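PDB 4IWK: ferritin from Pseudo-nitzschia multiseries, which oxidises ferrous iron with oxygen and probably stores the ferric product in soluble, non-toxic form within a 24-subunit shell. Local coordinates for residues A[11-16]-A[67-72]; A[15-20]-A[48-53]; A[61-66]-A[114-119]. All blocks are in the same frame, centred on the assembly; numbering follows the deposited sequence.

Interaction 1: residues A[11-16]-A[67-72]; sequences RQVTQE and IELQAV. With FE (Fe (III) ion), chain G.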
loop_
_atom_site.group_PDB
_atom_site.type_symbol
_atom_site.label_atom_id
_atom_site.label_comp_id
_atom_site.label_asym_id
_atom_site.label_seq_id
_atom_site.Cartn_x
_atom_site.Cartn_y
_atom_site.Cartn_z
ATOM N N ARG A 11 44.389 -11.604 -34.457
ATOM C CA ARG A 11 43.574 -12.353 -35.423
ATOM C C ARG A 11 42.160 -12.718 -34.832
ATOM O O ARG A 11 41.198 -12.923 -35.554
ATOM C CB ARG A 11 44.264 -13.612 -35.950
ATOM C CG ARG A 11 45.321 -13.372 -37.026
ATOM C CD ARG A 11 46.429 -14.408 -36.870
ATOM N NE ARG A 11 46.964 -14.904 -38.125
ATOM C CZ ARG A 11 46.892 -16.175 -38.517
ATOM N NH1 ARG A 11 46.320 -17.102 -37.743
ATOM N NH2 ARG A 11 47.403 -16.533 -39.691
ATOM N N GLN A 12 42.109 -12.944 -33.521
ATOM C CA GLN A 12 40.851 -13.420 -32.921
ATOM C C GLN A 12 39.827 -12.258 -33.050
ATOM O O GLN A 12 38.608 -12.513 -33.314
ATOM C CB GLN A 12 40.965 -13.831 -31.422
ATOM C CG GLN A 12 39.682 -14.481 -30.911
ATOM C CD GLN A 12 39.378 -15.789 -31.662
ATOM O OE1 GLN A 12 40.318 -16.478 -32.085
ATOM N NE2 GLN A 12 38.126 -16.121 -31.856
ATOM N N VAL A 13 40.269 -11.030 -32.823
ATOM C CA VAL A 13 39.360 -9.890 -32.969
ATOM C C VAL A 13 38.867 -9.857 -34.394
ATOM O O VAL A 13 37.659 -9.701 -34.643
ATOM C CB VAL A 13 40.057 -8.537 -32.671
ATOM C CG1 VAL A 13 39.138 -7.361 -33.003
ATOM C CG2 VAL A 13 40.501 -8.474 -31.192
ATOM N N THR A 14 39.797 -9.991 -35.347
ATOM C CA THR A 14 39.354 -10.046 -36.746
ATOM C C THR A 14 38.338 -11.163 -37.035
ATOM O O THR A 14 37.340 -10.929 -37.739
ATOM C CB THR A 14 40.555 -10.250 -37.681
ATOM O OG1 THR A 14 41.476 -9.231 -37.376
ATOM C CG2 THR A 14 40.101 -10.106 -39.197
ATOM N N GLN A 15 38.540 -12.360 -36.434
ATOM C CA GLN A 15 37.660 -13.476 -36.730
ATOM C C GLN A 15 36.242 -13.177 -36.134
ATOM O O GLN A 15 35.216 -13.530 -36.778
ATOM C CB GLN A 15 38.281 -14.723 -36.091
ATOM C CG GLN A 15 37.368 -15.985 -36.246
ATOM C CD GLN A 15 37.100 -16.343 -37.720
ATOM O OE1 GLN A 15 37.945 -16.073 -38.595
ATOM N NE2 GLN A 15 35.909 -16.867 -38.021
ATOM N N GLU A 16 36.198 -12.540 -34.935
ATOM C CA GLU A 16 34.849 -12.294 -34.322
ATOM C C GLU A 16 34.147 -11.250 -35.196
ATOM O O GLU A 16 32.925 -11.426 -35.472
ATOM C CB GLU A 16 34.978 -11.698 -32.911
ATOM C CG GLU A 16 35.629 -12.739 -31.922
ATOM C CD GLU A 16 34.929 -14.044 -31.707
ATOM O OE1 GLU A 16 33.732 -14.090 -31.987
ATOM O OE2 GLU A 16 35.589 -14.985 -31.198
ATOM N N ILE A 67 46.545 -3.793 -30.265
ATOM C CA ILE A 67 45.563 -4.212 -31.228
ATOM C C ILE A 67 45.751 -3.318 -32.463
ATOM O O ILE A 67 45.769 -2.120 -32.262
ATOM C CB ILE A 67 44.107 -4.008 -30.675
ATOM C CG1 ILE A 67 43.816 -5.023 -29.544
ATOM C CG2 ILE A 67 43.067 -4.217 -31.766
ATOM C CD1 ILE A 67 43.852 -6.511 -29.991
ATOM N N GLU A 68 45.907 -3.918 -33.620
ATOM C CA GLU A 68 45.820 -3.218 -34.914
ATOM C C GLU A 68 44.605 -3.842 -35.614
ATOM O O GLU A 68 44.627 -5.017 -35.978
ATOM C CB GLU A 68 47.093 -3.496 -35.703
ATOM C CG GLU A 68 47.693 -2.212 -36.203
ATOM C CD GLU A 68 48.597 -1.567 -35.151
ATOM O OE1 GLU A 68 49.653 -2.152 -34.800
ATOM O OE2 GLU A 68 48.258 -0.474 -34.685
ATOM N N LEU A 69 43.555 -3.005 -35.770
ATOM C CA LEU A 69 42.324 -3.456 -36.412
ATOM C C LEU A 69 42.541 -3.723 -37.875
ATOM O O LEU A 69 43.131 -2.879 -38.556
ATOM C CB LEU A 69 41.189 -2.401 -36.217
ATOM C CG LEU A 69 40.657 -2.120 -34.786
ATOM C CD1 LEU A 69 39.532 -1.074 -34.825
ATOM C CD2 LEU A 69 40.120 -3.466 -34.237
ATOM N N GLN A 70 42.212 -4.905 -38.298
ATOM C CA GLN A 70 42.360 -5.311 -39.702
ATOM C C GLN A 70 41.062 -5.062 -40.457
ATOM O O GLN A 70 39.945 -4.797 -39.869
ATOM C CB GLN A 70 42.745 -6.784 -39.887
ATOM C CG GLN A 70 43.931 -7.203 -38.961
ATOM C CD GLN A 70 44.291 -8.707 -39.111
ATOM O OE1 GLN A 70 43.692 -9.679 -38.510
ATOM N NE2 GLN A 70 45.328 -8.926 -39.946
ATOM N N ALA A 71 41.206 -5.112 -41.768
ATOM C CA ALA A 71 39.989 -5.114 -42.569
ATOM C C ALA A 71 39.044 -6.219 -42.138
ATOM O O ALA A 71 39.495 -7.353 -41.850
ATOM C CB ALA A 71 40.331 -5.261 -44.073
ATOM N N VAL A 72 37.719 -5.921 -42.187
ATOM C CA VAL A 72 36.735 -6.997 -42.039
ATOM C C VAL A 72 36.257 -7.418 -43.408
ATOM O O VAL A 72 35.634 -6.632 -44.158
ATOM C CB VAL A 72 35.521 -6.561 -41.156
ATOM C CG1 VAL A 72 34.713 -7.799 -40.780
ATOM C CG2 VAL A 72 35.985 -5.894 -39.837
HETATM FE FE FE G . 32.340 -15.454 -31.507
HETATM O O HOH W 1 41.052 -6.664 -36.345
HETATM O O HOH W 2 33.779 -16.669 -30.658
HETATM O O HOH W 3 31.039 -17.124 -31.504
#

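Interaction 2: residues A[15-20]-A[48-53]; sequences QEFTAS and EEREHG. With FE (Fe (III) ion), chain G; FE (Fe (III) ion), chain I.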
loop_
_atom_site.group_PDB
_atom_site.type_symbol
_atom_site.label_atom_id
_atom_site.label_comp_id
_atom_site.label_asym_id
_atom_site.label_seq_id
_atom_site.Cartn_x
_atom_site.Cartn_y
_atom_site.Cartn_z
ATOM N N GLN A 15 38.540 -12.360 -36.434
ATOM C CA GLN A 15 37.660 -13.476 -36.730
ATOM C C GLN A 15 36.242 -13.177 -36.134
ATOM O O GLN A 15 35.216 -13.530 -36.778
ATOM C CB GLN A 15 38.281 -14.723 -36.091
ATOM C CG GLN A 15 37.368 -15.985 -36.246
ATOM C CD GLN A 15 37.100 -16.343 -37.720
ATOM O OE1 GLN A 15 37.945 -16.073 -38.595
ATOM N NE2 GLN A 15 35.909 -16.867 -38.021
ATOM N N GLU A 16 36.198 -12.540 -34.935
ATOM C CA GLU A 16 34.849 -12.294 -34.322
ATOM C C GLU A 16 34.147 -11.250 -35.196
ATOM O O GLU A 16 32.925 -11.426 -35.472
ATOM C CB GLU A 16 34.978 -11.698 -32.911
ATOM C CG GLU A 16 35.629 -12.739 -31.922
ATOM C CD GLU A 16 34.929 -14.044 -31.707
ATOM O OE1 GLU A 16 33.732 -14.090 -31.987
ATOM O OE2 GLU A 16 35.589 -14.985 -31.198
ATOM N N PHE A 17 34.876 -10.250 -35.672
ATOM C CA PHE A 17 34.203 -9.242 -36.507
ATOM C C PHE A 17 33.854 -9.763 -37.906
ATOM O O PHE A 17 32.790 -9.361 -38.455
ATOM C CB PHE A 17 35.049 -7.957 -36.634
ATOM C CG PHE A 17 35.217 -7.197 -35.356
ATOM C CD1 PHE A 17 34.327 -7.333 -34.265
ATOM C CD2 PHE A 17 36.271 -6.287 -35.261
ATOM C CE1 PHE A 17 34.492 -6.577 -33.099
ATOM C CE2 PHE A 17 36.431 -5.524 -34.094
ATOM C CZ PHE A 17 35.499 -5.640 -33.028
ATOM N N THR A 18 34.650 -10.710 -38.426
ATOM C CA THR A 18 34.344 -11.396 -39.693
ATOM C C THR A 18 33.052 -12.167 -39.514
ATOM O O THR A 18 32.128 -12.080 -40.349
ATOM C CB THR A 18 35.502 -12.340 -40.064
ATOM O OG1 THR A 18 36.666 -11.529 -40.293
ATOM C CG2 THR A 18 35.205 -13.155 -41.301
ATOM N N ALA A 19 32.957 -12.871 -38.394
ATOM C CA ALA A 19 31.727 -13.621 -38.132
ATOM C C ALA A 19 30.525 -12.717 -37.927
ATOM O O ALA A 19 29.496 -13.013 -38.439
ATOM C CB ALA A 19 31.890 -14.473 -36.886
ATOM N N SER A 20 30.717 -11.570 -37.306
ATOM C CA SER A 20 29.597 -10.622 -37.192
ATOM C C SER A 20 29.045 -10.246 -38.573
ATOM O O SER A 20 27.819 -10.163 -38.776
ATOM C CB SER A 20 30.106 -9.391 -36.450
ATOM O OG SER A 20 29.015 -8.488 -36.307
ATOM N N GLU A 48 26.089 -10.280 -31.237
ATOM C CA GLU A 48 26.798 -11.055 -30.169
ATOM C C GLU A 48 28.248 -11.244 -30.617
ATOM O O GLU A 48 29.152 -11.099 -29.810
ATOM C CB GLU A 48 26.062 -12.358 -29.964
ATOM C CG GLU A 48 26.652 -13.117 -28.811
ATOM C CD GLU A 48 26.108 -14.504 -28.839
ATOM O OE1 GLU A 48 24.924 -14.679 -28.389
ATOM O OE2 GLU A 48 26.832 -15.367 -29.426
ATOM N N GLU A 49 28.492 -11.571 -31.894
ATOM C CA GLU A 49 29.920 -11.769 -32.285
ATOM C C GLU A 49 30.654 -10.445 -32.227
ATOM O O GLU A 49 31.861 -10.444 -31.860
ATOM C CB GLU A 49 29.962 -12.233 -33.763
ATOM C CG GLU A 49 29.325 -13.577 -33.995
ATOM C CD GLU A 49 30.154 -14.701 -33.454
ATOM O OE1 GLU A 49 31.187 -14.391 -32.878
ATOM O OE2 GLU A 49 29.900 -15.843 -33.815
ATOM N N ARG A 50 30.028 -9.322 -32.562
ATOM C CA ARG A 50 30.755 -8.066 -32.330
ATOM C C ARG A 50 31.048 -7.875 -30.829
ATOM O O ARG A 50 32.181 -7.477 -30.511
ATOM C CB ARG A 50 29.837 -6.922 -32.844
ATOM C CG ARG A 50 30.580 -5.578 -32.713
ATOM C CD ARG A 50 29.811 -4.505 -33.497
ATOM N NE ARG A 50 30.523 -3.177 -33.319
ATOM C CZ ARG A 50 30.210 -2.462 -32.236
ATOM N NH1 ARG A 50 29.366 -2.969 -31.363
ATOM N NH2 ARG A 50 30.799 -1.330 -31.930
ATOM N N GLU A 51 30.083 -8.194 -29.934
ATOM C CA GLU A 51 30.446 -8.162 -28.481
ATOM C C GLU A 51 31.630 -9.056 -28.108
ATOM O O GLU A 51 32.477 -8.577 -27.301
ATOM C CB GLU A 51 29.233 -8.493 -27.584
ATOM C CG GLU A 51 28.099 -7.495 -27.727
ATOM C CD GLU A 51 28.530 -6.080 -27.296
ATOM O OE1 GLU A 51 29.411 -5.907 -26.392
ATOM O OE2 GLU A 51 28.101 -5.106 -27.929
ATOM N N HIS A 52 31.735 -10.271 -28.709
ATOM C CA HIS A 52 32.925 -11.070 -28.438
ATOM C C HIS A 52 34.190 -10.325 -28.843
ATOM O O HIS A 52 35.212 -10.263 -28.075
ATOM C CB HIS A 52 32.915 -12.371 -29.203
ATOM C CG HIS A 52 31.812 -13.252 -28.793
ATOM N ND1 HIS A 52 31.414 -14.357 -29.525
ATOM C CD2 HIS A 52 30.967 -13.156 -27.717
ATOM C CE1 HIS A 52 30.367 -14.902 -28.927
ATOM N NE2 HIS A 52 30.073 -14.206 -27.842
ATOM N N GLY A 53 34.188 -9.753 -30.061
ATOM C CA GLY A 53 35.418 -9.072 -30.522
ATOM C C GLY A 53 35.716 -7.905 -29.543
ATOM O O GLY A 53 36.886 -7.662 -29.258
HETATM FE FE FE G . 32.340 -15.454 -31.507
HETATM FE FE FE I . 29.344 -17.291 -32.385
HETATM O O HOH W 2 33.779 -16.669 -30.658
HETATM O O HOH W 3 31.039 -17.124 -31.504
HETATM O O HOH W 4 28.015 -16.285 -31.639
#

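Interaction 3: residues A[61-66]-A[114-119]; sequences NKRNIP and DFAVMA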
loop_
_atom_site.group_PDB
_atom_site.type_symbol
_atom_site.label_atom_id
_atom_site.label_comp_id
_atom_site.label_asym_id
_atom_site.label_seq_id
_atom_site.Cartn_x
_atom_site.Cartn_y
_atom_site.Cartn_z
ATOM N N ASN A 61 43.656 -4.437 -24.391
ATOM C CA ASN A 61 44.054 -3.104 -23.906
ATOM C C ASN A 61 44.590 -3.203 -22.485
ATOM O O ASN A 61 45.645 -2.641 -22.161
ATOM C CB ASN A 61 42.863 -2.074 -23.907
ATOM C CG ASN A 61 42.406 -1.666 -25.366
ATOM O OD1 ASN A 61 43.126 -1.897 -26.354
ATOM N ND2 ASN A 61 41.167 -1.206 -25.479
ATOM N N LYS A 62 43.868 -3.938 -21.636
ATOM C CA LYS A 62 44.235 -4.036 -20.193
ATOM C C LYS A 62 45.528 -4.799 -20.085
ATOM O O LYS A 62 46.338 -4.434 -19.169
ATOM C CB LYS A 62 43.118 -4.781 -19.413
ATOM C CG LYS A 62 41.895 -3.882 -19.251
ATOM C CD LYS A 62 40.769 -4.439 -18.419
ATOM C CE LYS A 62 40.249 -5.750 -18.892
ATOM N NZ LYS A 62 39.130 -6.028 -17.908
ATOM N N ARG A 63 45.787 -5.800 -20.953
ATOM C CA ARG A 63 46.978 -6.646 -20.810
ATOM C C ARG A 63 48.156 -6.113 -21.623
ATOM O O ARG A 63 49.112 -6.821 -21.848
ATOM C CB ARG A 63 46.599 -8.112 -21.150
ATOM C CG ARG A 63 46.971 -9.080 -19.947
ATOM C CD ARG A 63 48.464 -9.118 -19.663
ATOM N NE ARG A 63 49.040 -9.755 -20.810
ATOM C CZ ARG A 63 49.087 -11.069 -20.984
ATOM N NH1 ARG A 63 48.745 -11.788 -19.930
ATOM N NH2 ARG A 63 49.585 -11.601 -22.166
ATOM N N ASN A 64 48.008 -4.900 -22.184
ATOM C CA ASN A 64 49.064 -4.358 -23.054
ATOM C C ASN A 64 49.384 -5.209 -24.230
ATOM O O ASN A 64 50.530 -5.282 -24.698
ATOM C CB ASN A 64 50.321 -3.884 -22.223
ATOM C CG ASN A 64 49.920 -3.053 -21.050
ATOM O OD1 ASN A 64 50.094 -3.522 -19.883
ATOM N ND2 ASN A 64 49.232 -1.949 -21.266
ATOM N N ILE A 65 48.355 -5.791 -24.848
ATOM C CA ILE A 65 48.503 -6.529 -26.082
ATOM C C ILE A 65 48.093 -5.495 -27.177
ATOM O O ILE A 65 46.947 -5.122 -27.246
ATOM C CB ILE A 65 47.603 -7.780 -26.096
ATOM C CG1 ILE A 65 48.106 -8.801 -25.022
ATOM C CG2 ILE A 65 47.594 -8.433 -27.498
ATOM C CD1 ILE A 65 47.150 -9.995 -24.800
ATOM N N PRO A 66 48.982 -5.118 -28.058
ATOM C CA PRO A 66 48.583 -3.992 -28.925
ATOM C C PRO A 66 47.607 -4.518 -29.999
ATOM O O PRO A 66 47.797 -5.591 -30.559
ATOM C CB PRO A 66 49.931 -3.558 -29.549
ATOM C CG PRO A 66 50.994 -4.103 -28.650
ATOM C CD PRO A 66 50.447 -5.408 -28.107
ATOM N N ASP A 114 50.886 -18.551 -20.447
ATOM C CA ASP A 114 50.192 -17.310 -20.191
ATOM C C ASP A 114 48.871 -17.665 -19.510
ATOM O O ASP A 114 47.817 -17.854 -20.140
ATOM C CB ASP A 114 49.962 -16.587 -21.514
ATOM C CG ASP A 114 49.552 -15.142 -21.309
ATOM O OD1 ASP A 114 48.834 -14.856 -20.377
ATOM O OD2 ASP A 114 49.998 -14.297 -22.122
ATOM N N PHE A 115 48.964 -17.822 -18.200
ATOM C CA PHE A 115 47.826 -18.290 -17.396
ATOM C C PHE A 115 46.651 -17.326 -17.487
ATOM O O PHE A 115 45.495 -17.739 -17.447
ATOM C CB PHE A 115 48.265 -18.523 -15.936
ATOM C CG PHE A 115 49.255 -19.653 -15.828
ATOM C CD1 PHE A 115 48.877 -20.981 -15.943
ATOM C CD2 PHE A 115 50.617 -19.376 -15.604
ATOM C CE1 PHE A 115 49.854 -22.007 -15.907
ATOM C CE2 PHE A 115 51.581 -20.396 -15.526
ATOM C CZ PHE A 115 51.191 -21.714 -15.692
ATOM N N ALA A 116 46.969 -16.012 -17.536
ATOM C CA ALA A 116 45.846 -15.063 -17.594
ATOM C C ALA A 116 45.101 -15.177 -18.912
ATOM O O ALA A 116 43.876 -15.102 -18.878
ATOM C CB ALA A 116 46.375 -13.597 -17.419
ATOM N N VAL A 117 45.810 -15.255 -20.055
ATOM C CA VAL A 117 45.124 -15.410 -21.320
ATOM C C VAL A 117 44.329 -16.743 -21.295
ATOM O O VAL A 117 43.145 -16.736 -21.669
ATOM C CB VAL A 117 46.075 -15.338 -22.557
ATOM C CG1 VAL A 117 45.303 -15.763 -23.796
ATOM C CG2 VAL A 117 46.536 -13.860 -22.674
ATOM N N MET A 118 44.895 -17.829 -20.775
ATOM C CA MET A 118 44.096 -19.063 -20.808
ATOM C C MET A 118 42.858 -18.944 -19.967
ATOM O O MET A 118 41.813 -19.486 -20.306
ATOM C CB MET A 118 44.917 -20.255 -20.250
ATOM C CG MET A 118 45.970 -20.606 -21.312
ATOM S SD MET A 118 46.892 -22.126 -20.858
ATOM C CE MET A 118 47.971 -21.367 -19.626
ATOM N N ALA A 119 42.965 -18.285 -18.808
ATOM C CA ALA A 119 41.774 -18.098 -17.959
ATOM C C ALA A 119 40.693 -17.192 -18.628
ATOM O O ALA A 119 39.489 -17.468 -18.593
ATOM C CB ALA A 119 42.173 -17.449 -16.628
#

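Interaction 1: residues A[11-16]-A[67-72]
In the ferritin four-helix bundle a long crossover joins helix 36-62 to helix 84-111, and this contact lays residues 67-72, an early part of that crossover, against helix 3-32, with T14 meeting Q70 and V13 meeting I67 and L69. The polar half is a short hydrogen bond of 2.5 Å from T14 OG1 to Q70 OE1. The hydroxyl lies in the carbonyl plane of the amide, on a lone pair of Q70 OE1, with the two side chains crossing at about a right angle. Beyond CG the glutamine runs extended (chi2 178°), which carries its amide out to the helix. A water donates to T14 OG1 and accepts from Q70 N, so the small hydroxyl serves both the side chain and the backbone of a loop that has no regular structure of its own.

The apolar half uses both branches of V13: CG2 meets I67 CD1 tip to tip at 4.1 Å, while CG1 lies 4.2 Å from L69 CD2. I67 and L69 also pack on I28 and L24 of a second subunit.

On the bundle-core side, E16 binds an iron(III) of the diiron site through OE1 at 2.0 Å. Its other oxygen is positioned by Q12, whose NE2 donates to E16 OE2 over 2.9 Å, in the amide plane but 33° out of the carboxylate plane.

Interaction 2: residues A[15-20]-A[48-53]
E16 of helix 3-32 and E49 and H52 of helix 36-62 meet at the carboxylate-bridged diiron site characteristic of ferritin ferroxidase centres. Metal bonds come first. E49, bent at chi2 (-72°), bridges two irons, its OE1 lying 2.1 Å from the iron that E16 also binds and its OE2 2.1 Å from the second iron. A shared water completes the bridge. H52 ND1 adds a longer bond to the first iron. Between E16 OE1 and E49 OE1 there is only 2.7 Å; the two oxygens are not hydrogen-bonded, and both bind the same iron(III). The carboxylates are nearly coplanar, whereas the plane of the H52 ring stands 80° from the carboxylate plane of E16.

The rest is close van der Waals packing of two almost antiparallel segments, their axes 7.7 Å apart. A19 CB lies against E49 CD, and S20 CB against E49 CB at 3.9 Å. F17 brings CE1 to R50 O at the ring edge, in plane, and to G53 CA at 3.7 Å. Glycine suits that place because a CB there would collide with the ring. Replacing F17 with an alanine would probably open a gap beside G53 and leave L69 of the crossover without the ring it touches.

Around this pair, helix 84-111 covers A19 with L94 and N98, and its E95 joins E131 of helix 115-145 on the second iron. On the outward side, R50 NH2 bonds to S46 OG of a second subunit, whose L24 packs on F17.

Interaction 3: residues A[61-66]-A[114-119]
R63 has just left helical geometry at the end of helix 36-62, while D114 stands immediately before helix 115-145, and the backbones stay well apart, with 9.0 Å between the CA atoms of R63 and V117. The turn after the first helix is a Schellman motif: N64 takes the positive phi of its C-prime position, a conformation asparagine accepts more readily than most residues, and I65 N returns to A60 O.

A long side chain must therefore span most of the gap, and arginine has the length to do so. R63 bends at chi2 and chi3 (-63° and -68°) and presents the end of its guanidinium to the aspartate. The salt bridge is two-pronged: NH2 donates to D114 OD2 at 2.7 Å, and NH1 donates to D114 OD1 at 3.1 Å along a nearly straight bond. Both oxygens use their syn lone pairs, and the two flat groups lie almost in one plane, so that two bonds oppose rotation of either group.

Two apolar groups of the same helix touch the guanidinium. A116 CB sits at its edge, 3.9 Å from R63 NH1, and V117 CG2 comes within 3.8 Å of R63 NH2. I65 CD1 just reaches V117 CG2; the isoleucine also packs on L6 and F9 of helix 3-32, while V129 of a third subunit touches R63.

D114 has a second task as the N-cap of helix 115-145: V117 N donates to D114 OD1 over 3.1 Å, arriving from above the carboxylate plane. OD1 is thus gripped by two donors and OD2 by one. Being short, aspartate can turn back on its own helix while still facing R63. The guanidinium and the helix N-terminus together would be expected to stabilise its negative charge, so a single carboxylate caps one helix and ties it to the end of another.

In the fold
All three contacts lie within one ferritin-like bundle. Interactions 1 and 2 follow each other on helix 3-32, share Q15 and E16, and have centres 9 Å apart; they touch where V72 CG1 packs on F17 O at 3.4 Å. Interaction 3 is more remote, 16 Å from interaction 1 and 19 Å from interaction 2, centre to centre. Along the chain, helix 36-62 supplies 48-53 to interaction 2, then ends in 61-66 of interaction 3, and the chain continues directly into 67-72 of interaction 1 before reaching 114-119. The crossover is thus held first at the end of the bundle by D114, just before helix 115-145, and then by helix 3-32, which also carries iron-binding E16 into interaction 2.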